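Local coordinates for p800 reaction center core protein (Heliobacterium modesticaldum, PDB 5V8K) that forms one half of a homodimeric photosynthetic reaction center, binding many bacteriochlorophyll g pigments and contributing ligands to a [4Fe-4S] cluster, at residues V36-L40 / V41-S45; W225-P228 / Q229-F232. All coordinates share one frame; numbering follows the deposited sequence.

Contact 1: residues V36-L40 / V41-S45; sequences VSFIL and VHHLS. With GBF (Bacteriochlorophyll g), chain I.
Phe38 and His43 pack edge to face in an aromatic cluster, joined by His42, where helix 18-39 passes into the following loop, a junction that ligates bacteriochlorophyll g. His43, followed outward, illustrates how a single side chain serves both protein and pigment. Its CB touches the end of Ile39, at 4.1 Å from CD1. CG and ND1 lie beside the Phe38 rim, and ND1 is buried without a hydrogen-bonding partner in the model. Over one face of the imidazole, offset toward the rim, comes Phe38 CZ, 3.6 Å from NE2, the ring planes 72° apart. Phe38 CG lies anti to the backbone N (chi1 171°), and the ring reaches across to the imidazole. His43 NE2 ligates the bacteriochlorophyll magnesium at 2.4 Å. The backbone N of His43 adds a nearly straight hydrogen bond of 3.2 Å to pigment O1D, so one residue holds the pigment at its central metal and its methyl ester. In the backbone, Phe38 O accepts from both His42 N and Val41 N. His42 NE2 ligates the magnesium of another bacteriochlorophyll, while methyl CMD of the first sits 3.3 Å above the centre of the His42 ring.

Contact 2: residues W225-P228 / Q229-F232; sequences WQHP and QLGF. With GBF (Bacteriochlorophyll g), chain Q.
Trp225 NE1 donates to Leu230 O at 2.7 Å, a short but bent hydrogen bond (131°) in which the indole N approaches from above the carbonyl plane. The backbone of Trp225 is used as well, its O accepting Phe232 N at 3.1 Å in a much straighter bond. The third strong link is made by an imidazole: His227 ND1 accepts from Gln229 N, 3.1 Å away and close to the ring plane, which fixes the rotation of that ring. Weaker is the bond from Gly231 N to His227 O, which closes an alpha-turn. Together these bonds fold back the loop between helix 200-224, predicted to span the membrane, and helix 234-240, and the fold brings Trp225, Leu230, Gly231 and Phe232 into one bacteriochlorophyll g pocket. The Gln226 chain bends at chi2 and brings its amide back beside Phe232, where OE1 accepts from Arg236 NE and NE2 donates to Met222 O. Leu230 CB makes a CH-pi contact over the His227 ring, 4.0 Å from its centroid, and Pro228 CD lies over the opposite face. Gln229 OE1 reaches His227 CE1, its amide plane almost perpendicular to the imidazole. Gly231 CA sits over a face of the Trp225 indole. Toward the pigment, the Phe232 ring lays a face against the propionate ester, with CZ 3.4 Å from CGA, while Trp225 CD1 approaches the ester carbonyl oxygen O1A at 3.5 Å.

Contact 1 precedes contact 2 in the chain; their centres lie 24 Å apart and their nearest atoms about 15 Å. Contact 1 spans the C-terminal end of helix 18-39 and the following loop; contact 2 lies wholly in the loop after helix 200-224. A common neighbour joins them. Helix 58-67 packs against contact 1 through Ala58, Phe61 and Tyr62, and further along it Gln67 bonds to Gln229 O of contact 2. Val36 and Phe232 also belong to two different bacteriochlorophyll g pockets that both include Val32, Phe61 and Arg64. Pigment binding is thus spread over helix ends and loops, contact 1 supplying magnesium ligands and contact 2 packing against the propionate ester of its pigment.

Contact 1: residues V36-L40 / V41-S45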
loop_
_atom_site.group_PDB
_atom_site.type_symbol
_atom_site.label_atom_id
_atom_site.label_comp_id
_atom_site.label_asym_id
_atom_site.label_seq_id
_atom_site.Cartn_x
_atom_site.Cartn_y
_atom_site.Cartn_z
ATOM N N VAL A 36 12.735 -21.943 24.048
ATOM C CA VAL A 36 11.912 -22.359 25.180
ATOM C C VAL A 36 12.433 -21.748 26.477
ATOM O O VAL A 36 11.655 -21.240 27.289
ATOM C CB VAL A 36 11.860 -23.897 25.267
ATOM C CG1 VAL A 36 11.162 -24.348 26.510
ATOM C CG2 VAL A 36 11.087 -24.440 24.104
ATOM N N SER A 37 13.754 -21.799 26.702
ATOM C CA SER A 37 14.304 -21.271 27.948
ATOM C C SER A 37 14.155 -19.759 28.013
ATOM O O SER A 37 13.811 -19.218 29.067
ATOM C CB SER A 37 15.776 -21.664 28.122
ATOM O OG SER A 37 16.648 -20.829 27.371
ATOM N N PHE A 38 14.351 -19.067 26.879
ATOM C CA PHE A 38 14.249 -17.613 26.872
ATOM C C PHE A 38 12.820 -17.161 27.182
ATOM O O PHE A 38 12.594 -16.285 28.030
ATOM C CB PHE A 38 14.704 -17.069 25.517
ATOM C CG PHE A 38 14.448 -15.605 25.334
ATOM C CD1 PHE A 38 15.252 -14.681 25.950
ATOM C CD2 PHE A 38 13.405 -15.161 24.562
ATOM C CE1 PHE A 38 15.040 -13.349 25.794
ATOM C CE2 PHE A 38 13.175 -13.797 24.402
ATOM C CZ PHE A 38 13.994 -12.897 25.030
ATOM N N ILE A 39 11.836 -17.780 26.518
ATOM C CA ILE A 39 10.479 -17.248 26.520
ATOM C C ILE A 39 9.702 -17.606 27.782
ATOM O O ILE A 39 8.679 -16.975 28.063
ATOM C CB ILE A 39 9.768 -17.694 25.213
ATOM C CG1 ILE A 39 8.581 -16.816 24.942
ATOM C CG2 ILE A 39 9.302 -19.150 25.230
ATOM C CD1 ILE A 39 8.955 -15.308 24.678
ATOM N N LEU A 40 10.171 -18.565 28.585
ATOM C CA LEU A 40 9.598 -18.782 29.918
ATOM C C LEU A 40 10.061 -17.757 30.953
ATOM O O LEU A 40 9.460 -17.673 32.033
ATOM C CB LEU A 40 9.930 -20.206 30.429
ATOM C CG LEU A 40 9.268 -21.334 29.601
ATOM C CD1 LEU A 40 9.730 -22.700 30.079
ATOM C CD2 LEU A 40 7.753 -21.251 29.661
ATOM N N VAL A 41 11.073 -16.954 30.640
ATOM C CA VAL A 41 11.726 -16.082 31.608
ATOM C C VAL A 41 11.607 -14.612 31.229
ATOM O O VAL A 41 11.399 -13.766 32.098
ATOM C CB VAL A 41 13.210 -16.474 31.776
ATOM C CG1 VAL A 41 13.957 -15.451 32.634
ATOM C CG2 VAL A 41 13.303 -17.836 32.423
ATOM N N HIS A 42 11.783 -14.282 29.953
ATOM C CA HIS A 42 11.791 -12.911 29.473
ATOM C C HIS A 42 10.573 -12.661 28.580
ATOM O O HIS A 42 9.923 -13.590 28.109
ATOM C CB HIS A 42 13.078 -12.632 28.699
ATOM C CG HIS A 42 14.304 -12.778 29.517
ATOM N ND1 HIS A 42 14.690 -11.840 30.446
ATOM C CD2 HIS A 42 15.230 -13.759 29.562
ATOM C CE1 HIS A 42 15.803 -12.238 31.032
ATOM N NE2 HIS A 42 16.145 -13.402 30.521
ATOM N N HIS A 43 10.262 -11.391 28.361
ATOM C CA HIS A 43 9.119 -11.011 27.524
ATOM C C HIS A 43 7.809 -11.597 28.046
ATOM O O HIS A 43 6.999 -12.115 27.277
ATOM C CB HIS A 43 9.324 -11.456 26.069
ATOM C CG HIS A 43 10.454 -10.776 25.382
ATOM N ND1 HIS A 43 10.559 -10.722 24.014
ATOM C CD2 HIS A 43 11.543 -10.136 25.871
ATOM C CE1 HIS A 43 11.644 -10.052 23.681
ATOM N NE2 HIS A 43 12.271 -9.708 24.791
ATOM N N LEU A 44 7.616 -11.556 29.361
ATOM C CA LEU A 44 6.359 -11.964 29.967
ATOM C C LEU A 44 5.396 -10.786 30.083
ATOM O O LEU A 44 4.232 -10.876 29.682
ATOM C CB LEU A 44 6.634 -12.563 31.344
ATOM C CG LEU A 44 7.687 -13.666 31.418
ATOM C CD1 LEU A 44 7.672 -14.380 32.792
ATOM C CD2 LEU A 44 7.438 -14.646 30.327
ATOM N N SER A 45 5.889 -9.696 30.664
ATOM C CA SER A 45 5.173 -8.445 30.907
ATOM C C SER A 45 6.168 -7.477 31.553
ATOM O O SER A 45 7.332 -7.836 31.799
ATOM C CB SER A 45 3.937 -8.655 31.784
ATOM O OG SER A 45 4.285 -9.164 33.052
HETATM MG MG GBF I . 14.013 -8.067 24.340
HETATM C CHA GBF I . 13.769 -7.382 27.739
HETATM C CHB GBF I . 11.945 -5.588 23.680
HETATM C CHC GBF I . 14.585 -8.879 21.068
HETATM C CHD GBF I . 16.681 -10.339 25.225
HETATM N NA GBF I . 13.081 -6.760 25.460
HETATM C C1A GBF I . 12.959 -6.588 26.778
HETATM C C2A GBF I . 12.079 -5.486 27.310
HETATM C C3A GBF I . 11.368 -5.143 26.012
HETATM C C4A GBF I . 12.198 -5.860 24.984
HETATM C CMA GBF I . 9.937 -5.683 25.967
HETATM C CAA GBF I . 12.711 -4.237 27.937
HETATM C CBA GBF I . 13.668 -3.462 27.038
HETATM C CGA GBF I . 14.993 -4.171 27.000
HETATM O O1A GBF I . 15.512 -4.471 28.062
HETATM O O2A GBF I . 15.386 -4.938 25.831
HETATM N NB GBF I . 13.399 -7.249 22.605
HETATM C C1B GBF I . 12.476 -6.295 22.493
HETATM C C2B GBF I . 12.235 -6.098 21.138
HETATM C C3B GBF I . 12.999 -7.037 20.433
HETATM C C4B GBF I . 13.662 -7.778 21.406
HETATM C CMB GBF I . 11.334 -5.046 20.596
HETATM C CAB GBF I . 13.145 -7.257 18.965
HETATM C CBB GBF I . 12.727 -6.466 18.007
HETATM N NC GBF I . 15.349 -9.303 23.404
HETATM C C1C GBF I . 15.415 -9.553 22.096
HETATM C C2C GBF I . 16.312 -10.549 21.439
HETATM C C3C GBF I . 16.863 -10.850 22.764
HETATM C C4C GBF I . 16.300 -10.158 23.831
HETATM C CMC GBF I . 15.484 -11.689 20.862
HETATM C CAC GBF I . 17.948 -11.848 22.978
HETATM C CBC GBF I . 18.585 -12.623 21.843
HETATM N ND GBF I . 15.071 -8.692 25.925
HETATM C C1D GBF I . 15.972 -9.594 26.258
HETATM C C2D GBF I . 16.317 -9.945 27.775
HETATM C C3D GBF I . 15.366 -8.997 28.182
HETATM C C4D GBF I . 14.669 -8.285 27.180
HETATM C CMD GBF I . 17.283 -10.899 28.398
HETATM C CAD GBF I . 14.682 -8.655 29.455
HETATM O OBD GBF I . 15.105 -8.709 30.655
HETATM C CBD GBF I . 13.741 -7.522 29.201
HETATM C CGD GBF I . 12.352 -7.829 29.661
HETATM O O1D GBF I . 11.852 -8.911 29.484
HETATM O O2D GBF I . 11.560 -6.870 30.355
HETATM C CED GBF I . 10.219 -7.250 30.666
HETATM C C1 GBF I . 16.690 -5.539 25.794
HETATM C C2 GBF I . 17.579 -4.666 24.942
HETATM C C3 GBF I . 17.829 -4.845 23.631
HETATM C C4 GBF I . 18.731 -3.837 22.971
HETATM C C5 GBF I . 17.248 -5.976 22.800
HETATM C C6 GBF I . 18.315 -6.822 22.134
HETATM C C7 GBF I . 17.829 -7.271 20.772
HETATM C C8 GBF I . 18.540 -8.181 20.088
HETATM C C9 GBF I . 19.781 -8.722 20.749
HETATM C C10 GBF I . 18.061 -8.655 18.719
HETATM C C11 GBF I . 19.221 -8.779 17.738
HETATM C C12 GBF I . 19.136 -10.049 16.892
HETATM C C13 GBF I . 20.206 -10.865 16.693
HETATM C C14 GBF I . 21.546 -10.566 17.307
HETATM C C15 GBF I . 20.112 -12.115 15.829
#

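Contact 2: residues W225-P228 / Q229-F232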
loop_
_atom_site.group_PDB
_atom_site.type_symbol
_atom_site.label_atom_id
_atom_site.label_comp_id
_atom_site.label_asym_id
_atom_site.label_seq_id
_atom_site.Cartn_x
_atom_site.Cartn_y
_atom_site.Cartn_z
ATOM N N TRP A 225 -10.852 -29.598 17.472
ATOM C CA TRP A 225 -10.545 -30.429 18.645
ATOM C C TRP A 225 -10.215 -29.474 19.786
ATOM O O TRP A 225 -9.062 -29.094 20.002
ATOM C CB TRP A 225 -9.417 -31.413 18.339
ATOM C CG TRP A 225 -8.983 -32.299 19.492
ATOM C CD1 TRP A 225 -7.702 -32.520 19.910
ATOM C CD2 TRP A 225 -9.825 -33.084 20.354
ATOM N NE1 TRP A 225 -7.691 -33.406 20.961
ATOM C CE2 TRP A 225 -8.979 -33.769 21.250
ATOM C CE3 TRP A 225 -11.201 -33.297 20.430
ATOM C CZ2 TRP A 225 -9.467 -34.618 22.241
ATOM C CZ3 TRP A 225 -11.689 -34.154 21.397
ATOM C CH2 TRP A 225 -10.823 -34.793 22.308
ATOM N N GLN A 226 -11.260 -29.063 20.504
ATOM C CA GLN A 226 -11.157 -28.027 21.526
ATOM C C GLN A 226 -11.322 -28.566 22.944
ATOM O O GLN A 226 -11.575 -27.804 23.878
ATOM C CB GLN A 226 -12.176 -26.927 21.226
ATOM C CG GLN A 226 -11.551 -25.767 20.428
ATOM C CD GLN A 226 -10.416 -25.100 21.162
ATOM O OE1 GLN A 226 -10.555 -24.710 22.318
ATOM N NE2 GLN A 226 -9.271 -24.978 20.496
ATOM N N HIS A 227 -11.137 -29.857 23.122
ATOM C CA HIS A 227 -11.197 -30.452 24.444
ATOM C C HIS A 227 -10.251 -29.724 25.410
ATOM O O HIS A 227 -9.118 -29.391 25.041
ATOM C CB HIS A 227 -10.848 -31.936 24.341
ATOM C CG HIS A 227 -11.036 -32.688 25.613
ATOM N ND1 HIS A 227 -10.220 -32.504 26.704
ATOM C CD2 HIS A 227 -11.915 -33.658 25.954
ATOM C CE1 HIS A 227 -10.610 -33.303 27.675
ATOM N NE2 HIS A 227 -11.636 -34.012 27.248
ATOM N N PRO A 228 -10.689 -29.444 26.643
ATOM C CA PRO A 228 -9.923 -28.521 27.508
ATOM C C PRO A 228 -8.606 -29.083 28.045
ATOM O O PRO A 228 -7.751 -28.284 28.432
ATOM C CB PRO A 228 -10.893 -28.207 28.657
ATOM C CG PRO A 228 -11.964 -29.245 28.602
ATOM C CD PRO A 228 -12.048 -29.678 27.137
ATOM N N GLN A 229 -8.398 -30.399 28.068
ATOM C CA GLN A 229 -7.127 -30.955 28.494
ATOM C C GLN A 229 -6.453 -31.821 27.456
ATOM O O GLN A 229 -5.219 -31.809 27.379
ATOM C CB GLN A 229 -7.304 -31.798 29.773
ATOM C CG GLN A 229 -7.766 -31.007 30.982
ATOM C CD GLN A 229 -9.278 -31.041 31.184
ATOM O OE1 GLN A 229 -9.956 -32.021 30.857
ATOM N NE2 GLN A 229 -9.810 -29.959 31.737
ATOM N N LEU A 230 -7.225 -32.556 26.653
ATOM C CA LEU A 230 -6.717 -33.482 25.659
ATOM C C LEU A 230 -6.694 -32.884 24.260
ATOM O O LEU A 230 -6.327 -33.577 23.302
ATOM C CB LEU A 230 -7.565 -34.768 25.665
ATOM C CG LEU A 230 -7.737 -35.465 27.029
ATOM C CD1 LEU A 230 -8.617 -36.685 26.900
ATOM C CD2 LEU A 230 -6.368 -35.870 27.590
ATOM N N GLY A 231 -7.075 -31.620 24.126
ATOM C CA GLY A 231 -7.075 -30.927 22.843
ATOM C C GLY A 231 -6.572 -29.508 23.016
ATOM O O GLY A 231 -5.946 -29.200 24.020
ATOM N N PHE A 232 -6.855 -28.616 22.084
ATOM C CA PHE A 232 -6.331 -27.264 22.144
ATOM C C PHE A 232 -7.189 -26.329 22.975
ATOM O O PHE A 232 -6.906 -25.128 23.028
ATOM C CB PHE A 232 -6.160 -26.719 20.722
ATOM C CG PHE A 232 -5.257 -27.532 19.900
ATOM C CD1 PHE A 232 -3.888 -27.365 20.003
ATOM C CD2 PHE A 232 -5.762 -28.484 19.035
ATOM C CE1 PHE A 232 -3.029 -28.130 19.253
ATOM C CE2 PHE A 232 -4.919 -29.248 18.282
ATOM C CZ PHE A 232 -3.543 -29.079 18.400
HETATM MG MG GBF Q . 0.557 -35.987 20.994
HETATM C CHA GBF Q . 1.045 -33.642 23.531
HETATM C CHB GBF Q . -2.665 -35.329 21.040
HETATM C CHC GBF Q . 0.469 -37.773 18.046
HETATM C CHD GBF Q . 4.093 -36.564 21.134
HETATM N NA GBF Q . -0.554 -34.720 22.023
HETATM C C1A GBF Q . -0.334 -33.849 23.005
HETATM C C2A GBF Q . -1.420 -32.846 23.234
HETATM C C3A GBF Q . -2.573 -33.810 22.945
HETATM C C4A GBF Q . -1.895 -34.680 21.941
HETATM C CMA GBF Q . -3.056 -34.638 24.126
HETATM C CAA GBF Q . -1.255 -31.703 22.231
HETATM C CBA GBF Q . -2.516 -30.925 21.940
HETATM C CGA GBF Q . -3.283 -31.532 20.787
HETATM O O1A GBF Q . -4.501 -31.607 20.855
HETATM O O2A GBF Q . -2.596 -32.309 19.766
HETATM N NB GBF Q . -0.925 -36.395 19.669
HETATM C C1B GBF Q . -2.221 -36.186 19.906
HETATM C C2B GBF Q . -2.966 -36.865 18.936
HETATM C C3B GBF Q . -2.057 -37.525 18.113
HETATM C C4B GBF Q . -0.793 -37.226 18.623
HETATM C CMB GBF Q . -4.469 -36.847 18.845
HETATM C CAB GBF Q . -2.309 -38.375 16.928
HETATM C CBB GBF Q . -3.456 -38.789 16.439
HETATM N NC GBF Q . 1.969 -36.961 19.882
HETATM C C1C GBF Q . 1.780 -37.602 18.721
HETATM C C2C GBF Q . 2.849 -38.295 17.945
HETATM C C3C GBF Q . 3.806 -37.829 18.949
HETATM C C4C GBF Q . 3.301 -37.109 20.021
HETATM C CMC GBF Q . 2.612 -39.812 17.990
HETATM C CAC GBF Q . 5.248 -38.128 18.869
HETATM C CBC GBF Q . 5.853 -38.893 17.716
HETATM N ND GBF Q . 2.205 -35.387 21.988
HETATM C C1D GBF Q . 3.498 -35.620 22.071
HETATM C C2D GBF Q . 4.441 -34.849 23.128
HETATM C C3D GBF Q . 3.311 -34.149 23.586
HETATM C C4D GBF Q . 2.068 -34.420 22.974
HETATM C CMD GBF Q . 5.905 -34.889 23.475
HETATM C CAD GBF Q . 3.025 -33.140 24.639
HETATM O OBD GBF Q . 3.712 -32.479 25.494
HETATM C CBD GBF Q . 1.601 -32.729 24.543
HETATM C CGD GBF Q . 0.883 -32.811 25.867
HETATM O O1D GBF Q . 0.255 -33.781 26.257
HETATM O O2D GBF Q . 0.901 -31.682 26.723
HETATM C CED GBF Q . 0.222 -31.823 27.986
HETATM C C1 GBF Q . -3.322 -32.706 18.589
HETATM C C2 GBF Q . -2.427 -33.539 17.712
HETATM C C3 GBF Q . -2.293 -33.356 16.399
HETATM C C4 GBF Q . -3.089 -32.300 15.698
HETATM C C5 GBF Q . -1.331 -34.222 15.612
HETATM C C6 GBF Q . -0.156 -33.356 15.186
HETATM C C7 GBF Q . 0.853 -34.180 14.418
HETATM C C8 GBF Q . 0.782 -34.382 13.085
HETATM C C9 GBF Q . -0.329 -33.788 12.267
HETATM C C10 GBF Q . 1.808 -35.205 12.325
HETATM C C11 GBF Q . 2.995 -35.672 13.172
HETATM C C12 GBF Q . 4.008 -36.346 12.272
HETATM C C13 GBF Q . 4.754 -37.383 12.660
HETATM C C14 GBF Q . 4.650 -37.966 14.038
HETATM C C15 GBF Q . 5.737 -37.986 11.702
#